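Local structure of hypothetical protein APE0754 (Aeropyrum pernix, 1TUA) at residues Y7-P12 against N43-V48; L89-L94 against E135-I140; E125-Y130 against A147-Q152. The protein is of unknown function but carries two K homology (KH) domains in tandem and therefore probably binds RNA. One frame throughout, in Å; residues are numbered along the deposited sequence.

Contact 1 (Y7-P12 against N43-V48); sequences YVKVKP and NSMVIV
Y7-K9 and M45-I47 pair antiparallel as an edge strand and the central strand of the three-stranded sheet in the first KH domain, whose strand order is 1-3-2. The short axes approach to 4.6 Å at 155° between their directions. V8 and V46 form the hydrogen-bonded pair: V8 N reaches V46 O at 2.7 Å, and V46 N returns the bond to V8 O. Beyond the strand, V10 N still finds S44 O. S44 and M45 both face D40 in a G1 beta bulge, with S44 in a left-handed backbone conformation (phi 48°).

On the face of Y7, K9, M45 and I47, the tyrosine ring lies alongside the isoleucine. I47 CG2 stands over the ring centre, 4.3 Å from the centroid, a CH-pi contact, while I47 CD1 meets Y7 CE1 at 3.3 Å. Bends at chi2 (74°) and chi3 bring M45 SD back over the backbone, 3.6 Å from V8 O; its CG lies at the edge of the Y7 ring. On the opposite face, V67 of helix 57-72 touches both V8 and V10, and V10 CG2 meets V46 CG2 at 3.8 Å.

Past the end of the strand pairing, where L15 of helix 15-19 touches S44 and V10, V10 O is gripped from opposite faces of its carbonyl plane. K9, bent at chi2 and chi4, brings NZ within 2.8 Å of V10 O and adds a weak bond to S44 O; from the other face S44 OG donates to V10 O at 2.7 Å.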
loop_
_atom_site.group_PDB
_atom_site.type_symbol
_atom_site.label_atom_id
_atom_site.label_comp_id
_atom_site.label_asym_id
_atom_site.label_seq_id
_atom_site.Cartn_x
_atom_site.Cartn_y
_atom_site.Cartn_z
ATOM N N TYR A 7 8.228 10.779 11.202
ATOM C CA TYR A 7 9.302 9.799 11.222
ATOM C C TYR A 7 8.767 8.492 10.661
ATOM O O TYR A 7 7.717 8.006 11.081
ATOM C CB TYR A 7 9.786 9.582 12.657
ATOM C CG TYR A 7 10.555 10.751 13.211
ATOM C CD1 TYR A 7 11.939 10.685 13.364
ATOM C CD2 TYR A 7 9.906 11.932 13.566
ATOM C CE1 TYR A 7 12.663 11.770 13.859
ATOM C CE2 TYR A 7 10.623 13.028 14.062
ATOM C CZ TYR A 7 12.002 12.935 14.203
ATOM O OH TYR A 7 12.720 14.005 14.687
ATOM N N VAL A 8 9.482 7.928 9.700
ATOM C CA VAL A 8 9.065 6.673 9.099
ATOM C C VAL A 8 10.185 5.645 9.234
ATOM O O VAL A 8 11.273 5.822 8.678
ATOM C CB VAL A 8 8.736 6.860 7.599
ATOM C CG1 VAL A 8 8.262 5.543 6.998
ATOM C CG2 VAL A 8 7.688 7.941 7.433
ATOM N N LYS A 9 9.922 4.581 9.989
ATOM C CA LYS A 9 10.913 3.528 10.163
ATOM C C LYS A 9 10.914 2.719 8.877
ATOM O O LYS A 9 9.862 2.299 8.407
ATOM C CB LYS A 9 10.544 2.625 11.340
ATOM C CG LYS A 9 11.554 1.505 11.605
ATOM C CD LYS A 9 12.917 2.060 12.023
ATOM C CE LYS A 9 13.972 0.964 12.102
ATOM N NZ LYS A 9 14.163 0.293 10.785
ATOM N N VAL A 10 12.087 2.509 8.299
ATOM C CA VAL A 10 12.179 1.749 7.058
ATOM C C VAL A 10 12.925 0.434 7.279
ATOM O O VAL A 10 13.907 0.392 8.018
ATOM C CB VAL A 10 12.904 2.582 5.960
ATOM C CG1 VAL A 10 13.131 1.741 4.717
ATOM C CG2 VAL A 10 12.065 3.817 5.615
ATOM N N LYS A 11 12.440 -0.642 6.664
ATOM C CA LYS A 11 13.109 -1.932 6.791
ATOM C C LYS A 11 14.520 -1.708 6.258
ATOM O O LYS A 11 14.698 -1.174 5.165
ATOM C CB LYS A 11 12.390 -2.999 5.961
ATOM C CG LYS A 11 10.956 -3.290 6.416
ATOM C CD LYS A 11 10.333 -4.450 5.618
ATOM C CE LYS A 11 8.840 -4.646 5.920
ATOM N NZ LYS A 11 8.561 -5.095 7.317
ATOM N N PRO A 12 15.546 -2.096 7.027
ATOM C CA PRO A 12 16.933 -1.903 6.582
ATOM C C PRO A 12 17.202 -2.348 5.144
ATOM O O PRO A 12 17.900 -1.663 4.394
ATOM C CB PRO A 12 17.737 -2.710 7.603
ATOM C CG PRO A 12 16.917 -2.578 8.846
ATOM C CD PRO A 12 15.503 -2.780 8.331
ATOM N N ASN A 43 20.135 4.192 11.746
ATOM C CA ASN A 43 18.909 3.801 12.433
ATOM C C ASN A 43 17.816 3.388 11.444
ATOM O O ASN A 43 16.723 2.999 11.852
ATOM C CB ASN A 43 18.409 4.957 13.298
ATOM C CG ASN A 43 19.455 5.440 14.286
ATOM O OD1 ASN A 43 19.280 6.461 14.952
ATOM N ND2 ASN A 43 20.553 4.702 14.386
ATOM N N SER A 44 18.127 3.468 10.151
ATOM C CA SER A 44 17.183 3.121 9.086
ATOM C C SER A 44 15.842 3.805 9.364
ATOM O O SER A 44 14.782 3.170 9.411
ATOM C CB SER A 44 17.005 1.604 9.007
ATOM O OG SER A 44 16.442 1.234 7.764
ATOM N N MET A 45 15.921 5.115 9.553
ATOM C CA MET A 45 14.770 5.947 9.855
ATOM C C MET A 45 14.782 7.110 8.870
ATOM O O MET A 45 15.839 7.641 8.524
ATOM C CB MET A 45 14.890 6.468 11.290
ATOM C CG MET A 45 13.769 7.369 11.762
ATOM S SD MET A 45 12.243 6.482 12.101
ATOM C CE MET A 45 12.610 5.788 13.737
ATOM N N VAL A 46 13.602 7.493 8.405
ATOM C CA VAL A 46 13.478 8.596 7.471
ATOM C C VAL A 46 12.614 9.672 8.129
ATOM O O VAL A 46 11.669 9.359 8.850
ATOM C CB VAL A 46 12.833 8.095 6.151
ATOM C CG1 VAL A 46 12.420 9.268 5.271
ATOM C CG2 VAL A 46 13.832 7.185 5.413
ATOM N N ILE A 47 12.966 10.936 7.926
ATOM C CA ILE A 47 12.186 12.029 8.494
ATOM C C ILE A 47 11.661 12.888 7.349
ATOM O O ILE A 47 12.428 13.344 6.502
ATOM C CB ILE A 47 13.035 12.915 9.430
ATOM C CG1 ILE A 47 13.716 12.042 10.485
ATOM C CG2 ILE A 47 12.145 13.966 10.094
ATOM C CD1 ILE A 47 14.660 12.798 11.391
ATOM N N VAL A 48 10.349 13.096 7.328
ATOM C CA VAL A 48 9.712 13.896 6.289
ATOM C C VAL A 48 9.257 15.222 6.896
ATOM O O VAL A 48 8.559 15.235 7.906
ATOM C CB VAL A 48 8.480 13.165 5.698
ATOM C CG1 VAL A 48 7.910 13.964 4.542
ATOM C CG2 VAL A 48 8.874 11.756 5.239
#

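Contact 2 (L89-L94 against E135-I140)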
loop_
_atom_site.group_PDB
_atom_site.type_symbol
_atom_site.label_atom_id
_atom_site.label_comp_id
_atom_site.label_asym_id
_atom_site.label_seq_id
_atom_site.Cartn_x
_atom_site.Cartn_y
_atom_site.Cartn_z
ATOM N N LEU A 89 -3.101 3.691 1.524
ATOM C CA LEU A 89 -2.315 2.491 1.741
ATOM C C LEU A 89 -2.930 1.694 2.883
ATOM O O LEU A 89 -3.121 2.217 3.981
ATOM C CB LEU A 89 -0.879 2.870 2.098
ATOM C CG LEU A 89 0.061 1.744 2.536
ATOM C CD1 LEU A 89 0.300 0.777 1.381
ATOM C CD2 LEU A 89 1.379 2.359 3.002
ATOM N N VAL A 90 -3.254 0.435 2.610
ATOM C CA VAL A 90 -3.822 -0.452 3.618
ATOM C C VAL A 90 -2.892 -1.640 3.723
ATOM O O VAL A 90 -2.383 -2.121 2.712
ATOM C CB VAL A 90 -5.215 -0.935 3.221
ATOM C CG1 VAL A 90 -5.683 -2.020 4.187
ATOM C CG2 VAL A 90 -6.177 0.240 3.232
ATOM N N VAL A 91 -2.664 -2.114 4.943
ATOM C CA VAL A 91 -1.763 -3.241 5.140
ATOM C C VAL A 91 -2.399 -4.371 5.923
ATOM O O VAL A 91 -3.103 -4.140 6.904
ATOM C CB VAL A 91 -0.482 -2.806 5.889
ATOM C CG1 VAL A 91 0.431 -4.007 6.109
ATOM C CG2 VAL A 91 0.245 -1.726 5.102
ATOM N N VAL A 92 -2.152 -5.596 5.469
ATOM C CA VAL A 92 -2.643 -6.786 6.148
ATOM C C VAL A 92 -1.413 -7.474 6.735
ATOM O O VAL A 92 -0.534 -7.922 5.999
ATOM C CB VAL A 92 -3.345 -7.750 5.172
ATOM C CG1 VAL A 92 -3.690 -9.050 5.878
ATOM C CG2 VAL A 92 -4.612 -7.105 4.636
ATOM N N ASP A 93 -1.330 -7.520 8.060
ATOM C CA ASP A 93 -0.194 -8.169 8.704
ATOM C C ASP A 93 -0.585 -9.631 8.889
ATOM O O ASP A 93 -1.418 -9.957 9.738
ATOM C CB ASP A 93 0.104 -7.532 10.063
ATOM C CG ASP A 93 1.425 -8.009 10.645
ATOM O OD1 ASP A 93 1.644 -9.237 10.695
ATOM O OD2 ASP A 93 2.246 -7.157 11.049
ATOM N N LEU A 94 0.021 -10.505 8.088
ATOM C CA LEU A 94 -0.299 -11.924 8.135
ATOM C C LEU A 94 0.003 -12.610 9.467
ATOM O O LEU A 94 -0.559 -13.667 9.757
ATOM C CB LEU A 94 0.403 -12.652 6.981
ATOM C CG LEU A 94 0.021 -12.159 5.574
ATOM C CD1 LEU A 94 0.809 -12.912 4.522
ATOM C CD2 LEU A 94 -1.473 -12.350 5.347
ATOM N N GLU A 135 7.326 -10.064 3.079
ATOM C CA GLU A 135 7.727 -11.133 3.991
ATOM C C GLU A 135 6.532 -11.676 4.776
ATOM O O GLU A 135 6.278 -12.886 4.782
ATOM C CB GLU A 135 8.801 -10.621 4.962
ATOM C CG GLU A 135 9.336 -11.685 5.918
ATOM C CD GLU A 135 10.536 -11.206 6.734
ATOM O OE1 GLU A 135 10.398 -10.226 7.502
ATOM O OE2 GLU A 135 11.623 -11.814 6.605
ATOM N N TYR A 136 5.802 -10.785 5.440
ATOM C CA TYR A 136 4.635 -11.193 6.211
ATOM C C TYR A 136 3.549 -10.129 6.176
ATOM O O TYR A 136 2.519 -10.261 6.836
ATOM C CB TYR A 136 5.032 -11.495 7.660
ATOM C CG TYR A 136 5.634 -10.319 8.384
ATOM C CD1 TYR A 136 4.825 -9.375 9.015
ATOM C CD2 TYR A 136 7.015 -10.117 8.394
ATOM C CE1 TYR A 136 5.377 -8.255 9.636
ATOM C CE2 TYR A 136 7.577 -8.997 9.009
ATOM C CZ TYR A 136 6.751 -8.070 9.626
ATOM O OH TYR A 136 7.296 -6.947 10.210
ATOM N N GLU A 137 3.782 -9.073 5.400
ATOM C CA GLU A 137 2.803 -7.994 5.270
ATOM C C GLU A 137 2.325 -7.871 3.830
ATOM O O GLU A 137 3.141 -7.865 2.909
ATOM C CB GLU A 137 3.422 -6.663 5.706
ATOM C CG GLU A 137 3.668 -6.563 7.199
ATOM C CD GLU A 137 4.771 -5.582 7.547
ATOM O OE1 GLU A 137 5.907 -5.750 7.041
ATOM O OE2 GLU A 137 4.505 -4.646 8.333
ATOM N N VAL A 138 1.011 -7.800 3.631
ATOM C CA VAL A 138 0.466 -7.617 2.287
ATOM C C VAL A 138 -0.023 -6.175 2.219
ATOM O O VAL A 138 -0.978 -5.800 2.903
ATOM C CB VAL A 138 -0.703 -8.550 1.997
ATOM C CG1 VAL A 138 -1.208 -8.308 0.583
ATOM C CG2 VAL A 138 -0.257 -9.992 2.165
ATOM N N ALA A 139 0.658 -5.365 1.414
ATOM C CA ALA A 139 0.327 -3.950 1.270
ATOM C C ALA A 139 -0.583 -3.729 0.064
ATOM O O ALA A 139 -0.388 -4.334 -0.995
ATOM C CB ALA A 139 1.609 -3.133 1.125
ATOM N N ILE A 140 -1.556 -2.836 0.227
ATOM C CA ILE A 140 -2.535 -2.545 -0.812
ATOM C C ILE A 140 -2.676 -1.047 -1.043
ATOM O O ILE A 140 -2.795 -0.281 -0.093
ATOM C CB ILE A 140 -3.924 -3.078 -0.390
ATOM C CG1 ILE A 140 -3.834 -4.569 -0.058
ATOM C CG2 ILE A 140 -4.954 -2.798 -1.481
ATOM C CD1 ILE A 140 -4.999 -5.080 0.789
HETATM O O HOH W 1 2.386 -4.604 10.037
#
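Backbone hydrogen bonds tie V90 to I140 and V92 to V138 in both directions, and the ladder runs one step past the strands, where L94 N meets Y136 O at 2.8 Å. The strand axes lie 4.6 Å apart, their directions 161° apart, close to antiparallel. In the non-hydrogen-bonded pairs, CA-H groups supplement the ladder: E137 CA approaches V92 O at 3.4 Å.

Apolar contacts fill the face of V90, V92, V138 and I140, where L94 CD1 packs on V138 CG2 at 3.9 Å. Helix 144-158 covers V90, V92 and I140, and helix 102-113 closes round L94. This is the edge-to-centre strand pairing of the second KH domain, again with strand order 1-3-2.

Polar contacts gather at the far end of the other face. The D93 carboxylate lies at the CD1-CE1 edge of the Y136 ring, with OD1 3.6 Å from CD1 and the two planes 40° apart. The ring stands there because Y136 CG sits between its own backbone N and carbonyl carbon (chi1 60°). D93 OD1 caps K95 N at the start of the next helix. D93 OD2 comes within 4.3 Å of E137 OE2, and one water donates to both, 2.7 Å from D93 OD2, which probably eases the repulsion. A leucine in place of D93 would probably leave K95 N without its cap and the water with E137 OE2 as its remaining acceptor of the pair. The other glutamate oxygen, E137 OE1, is held in a salt bridge by K11.

Contact 3 (E125-Y130 against A147-Q152)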
loop_
_atom_site.group_PDB
_atom_site.type_symbol
_atom_site.label_atom_id
_atom_site.label_comp_id
_atom_site.label_asym_id
_atom_site.label_seq_id
_atom_site.Cartn_x
_atom_site.Cartn_y
_atom_site.Cartn_z
ATOM N N GLU A 125 -7.061 -6.997 -10.242
ATOM C CA GLU A 125 -7.897 -6.646 -11.389
ATOM C C GLU A 125 -9.339 -6.363 -10.992
ATOM O O GLU A 125 -9.963 -5.447 -11.525
ATOM C CB GLU A 125 -7.879 -7.769 -12.429
ATOM C CG GLU A 125 -6.498 -8.140 -12.921
ATOM C CD GLU A 125 -6.525 -9.255 -13.952
ATOM O OE1 GLU A 125 -7.185 -10.289 -13.706
ATOM O OE2 GLU A 125 -5.874 -9.099 -15.007
ATOM N N MET A 126 -9.866 -7.157 -10.062
ATOM C CA MET A 126 -11.243 -6.987 -9.616
ATOM C C MET A 126 -11.447 -5.702 -8.817
ATOM O O MET A 126 -12.499 -5.073 -8.905
ATOM C CB MET A 126 -11.676 -8.191 -8.769
ATOM C CG MET A 126 -11.768 -9.511 -9.542
ATOM S SD MET A 126 -12.517 -10.879 -8.591
ATOM C CE MET A 126 -13.996 -10.174 -8.193
ATOM N N THR A 127 -10.434 -5.302 -8.054
ATOM C CA THR A 127 -10.534 -4.112 -7.214
ATOM C C THR A 127 -9.779 -2.899 -7.737
ATOM O O THR A 127 -9.889 -1.812 -7.173
ATOM C CB THR A 127 -10.010 -4.404 -5.794
ATOM O OG1 THR A 127 -8.631 -4.781 -5.868
ATOM C CG2 THR A 127 -10.793 -5.535 -5.157
ATOM N N ASP A 128 -9.016 -3.086 -8.809
ATOM C CA ASP A 128 -8.219 -2.008 -9.384
ATOM C C ASP A 128 -7.291 -1.425 -8.321
ATOM O O ASP A 128 -7.277 -0.218 -8.082
ATOM C CB ASP A 128 -9.120 -0.911 -9.959
ATOM C CG ASP A 128 -8.337 0.150 -10.709
ATOM O OD1 ASP A 128 -7.358 -0.212 -11.398
ATOM O OD2 ASP A 128 -8.706 1.341 -10.620
ATOM N N THR A 129 -6.530 -2.305 -7.677
ATOM C CA THR A 129 -5.566 -1.914 -6.649
ATOM C C THR A 129 -4.201 -2.540 -6.959
ATOM O O THR A 129 -4.095 -3.438 -7.798
ATOM C CB THR A 129 -5.974 -2.436 -5.259
ATOM O OG1 THR A 129 -6.019 -3.869 -5.296
ATOM C CG2 THR A 129 -7.334 -1.895 -4.847
ATOM N N TYR A 130 -3.158 -2.043 -6.295
ATOM C CA TYR A 130 -1.823 -2.613 -6.435
ATOM C C TYR A 130 -1.663 -3.401 -5.141
ATOM O O TYR A 130 -1.975 -2.892 -4.069
ATOM C CB TYR A 130 -0.725 -1.544 -6.479
ATOM C CG TYR A 130 -0.640 -0.724 -7.749
ATOM C CD1 TYR A 130 -1.217 -1.166 -8.942
ATOM C CD2 TYR A 130 0.052 0.484 -7.762
ATOM C CE1 TYR A 130 -1.103 -0.420 -10.114
ATOM C CE2 TYR A 130 0.172 1.232 -8.924
ATOM C CZ TYR A 130 -0.406 0.777 -10.095
ATOM O OH TYR A 130 -0.272 1.519 -11.249
ATOM N N ALA A 147 -9.606 -0.566 -1.761
ATOM C CA ALA A 147 -8.522 -1.084 -0.928
ATOM C C ALA A 147 -9.101 -1.949 0.203
ATOM O O ALA A 147 -8.541 -2.990 0.554
ATOM C CB ALA A 147 -7.697 0.069 -0.350
ATOM N N MET A 148 -10.225 -1.518 0.774
ATOM C CA MET A 148 -10.842 -2.285 1.848
ATOM C C MET A 148 -11.428 -3.594 1.306
ATOM O O MET A 148 -11.426 -4.615 2.002
ATOM C CB MET A 148 -11.919 -1.456 2.561
ATOM C CG MET A 148 -11.358 -0.296 3.413
ATOM S SD MET A 148 -10.024 -0.790 4.575
ATOM C CE MET A 148 -10.944 -1.794 5.707
ATOM N N ALA A 149 -11.911 -3.572 0.063
ATOM C CA ALA A 149 -12.460 -4.784 -0.553
ATOM C C ALA A 149 -11.329 -5.796 -0.743
ATOM O O ALA A 149 -11.475 -6.980 -0.429
ATOM C CB ALA A 149 -13.099 -4.449 -1.896
ATOM N N ALA A 150 -10.196 -5.321 -1.255
ATOM C CA ALA A 150 -9.030 -6.171 -1.477
ATOM C C ALA A 150 -8.510 -6.734 -0.148
ATOM O O ALA A 150 -8.124 -7.900 -0.056
ATOM C CB ALA A 150 -7.931 -5.365 -2.171
ATOM N N LYS A 151 -8.496 -5.889 0.879
ATOM C CA LYS A 151 -8.024 -6.288 2.199
ATOM C C LYS A 151 -8.837 -7.477 2.698
ATOM O O LYS A 151 -8.289 -8.465 3.194
ATOM C CB LYS A 151 -8.170 -5.118 3.173
ATOM C CG LYS A 151 -7.783 -5.419 4.614
ATOM C CD LYS A 151 -8.121 -4.231 5.510
ATOM C CE LYS A 151 -7.720 -4.474 6.960
ATOM N NZ LYS A 151 -6.247 -4.371 7.174
ATOM N N GLN A 152 -10.154 -7.370 2.560
ATOM C CA GLN A 152 -11.050 -8.426 2.993
ATOM C C GLN A 152 -10.767 -9.722 2.224
ATOM O O GLN A 152 -10.666 -10.795 2.825
ATOM C CB GLN A 152 -12.499 -7.968 2.796
ATOM C CG GLN A 152 -13.544 -8.991 3.178
ATOM C CD GLN A 152 -14.954 -8.449 3.037
ATOM O OE1 GLN A 152 -15.269 -7.735 2.082
ATOM N NE2 GLN A 152 -15.814 -8.796 3.983
#
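Van der Waals contacts alone join T127 and T129 to A147, A149 and A150; no hydrogen bond crosses between the segments, and only 155 Å² is buried. A150 CB faces both threonine hydroxyls, 3.8 Å from T127 OG1 and 4.0 Å from T129 OG1. The methyl groups take the flanks: T127 CG2 meets A149 CB at 4.1 Å, and T129 CG2 lies 4.1 Å from A147 N, against the helix backbone. With A149 and A150 turned toward the threonines, the CA atoms of T127 and A150 come to 6.3 Å. L170 of helix 163-188 touches T127 and A149, while I140 of the sheet touches T129, A147 and A150.

Side-chain hydrogen bonding lies on the threonine side. T129 OG1 donates to T127 OG1 over 2.8 Å, and T127 OG1 bonds in turn to I123 O, one turn back in helix 118-127. With chi1 at 61° in each, the methyl lies beside the backbone N, sending CG2 to the helix while the two OG1 atoms meet. The chain turns at D128, which leaves helical geometry with positive phi (56°). The contact thus lays the end of one KH helix and the turn into strand 130-133 against the domain's C-terminal helix 144-158.

Because the two buried hydroxyls are satisfied in a relay along their own segment and helix, the alanine helix can press close to polar atoms without supplying a partner.

In the fold
Contacts 1 and 2 are equivalent strand pairings in the two KH domains, 18 Å apart between centres. They meet through K11, whose NZ forms a 2.7 Å salt bridge with E137 OE1 and thus ties the first domain to the sheet of the second. Contact 3 belongs to the same domain as contact 2, with centres 12 Å apart: strand 137-141 leads into helix 144-158, and K151 of that helix lies on the sheet, its CA 3.5 Å from I140 CD1. Contacts 1 and 3 lie on opposite sides of the chain's centre, their nearest atoms about 15 Å apart, so contact 2 is the one that touches both.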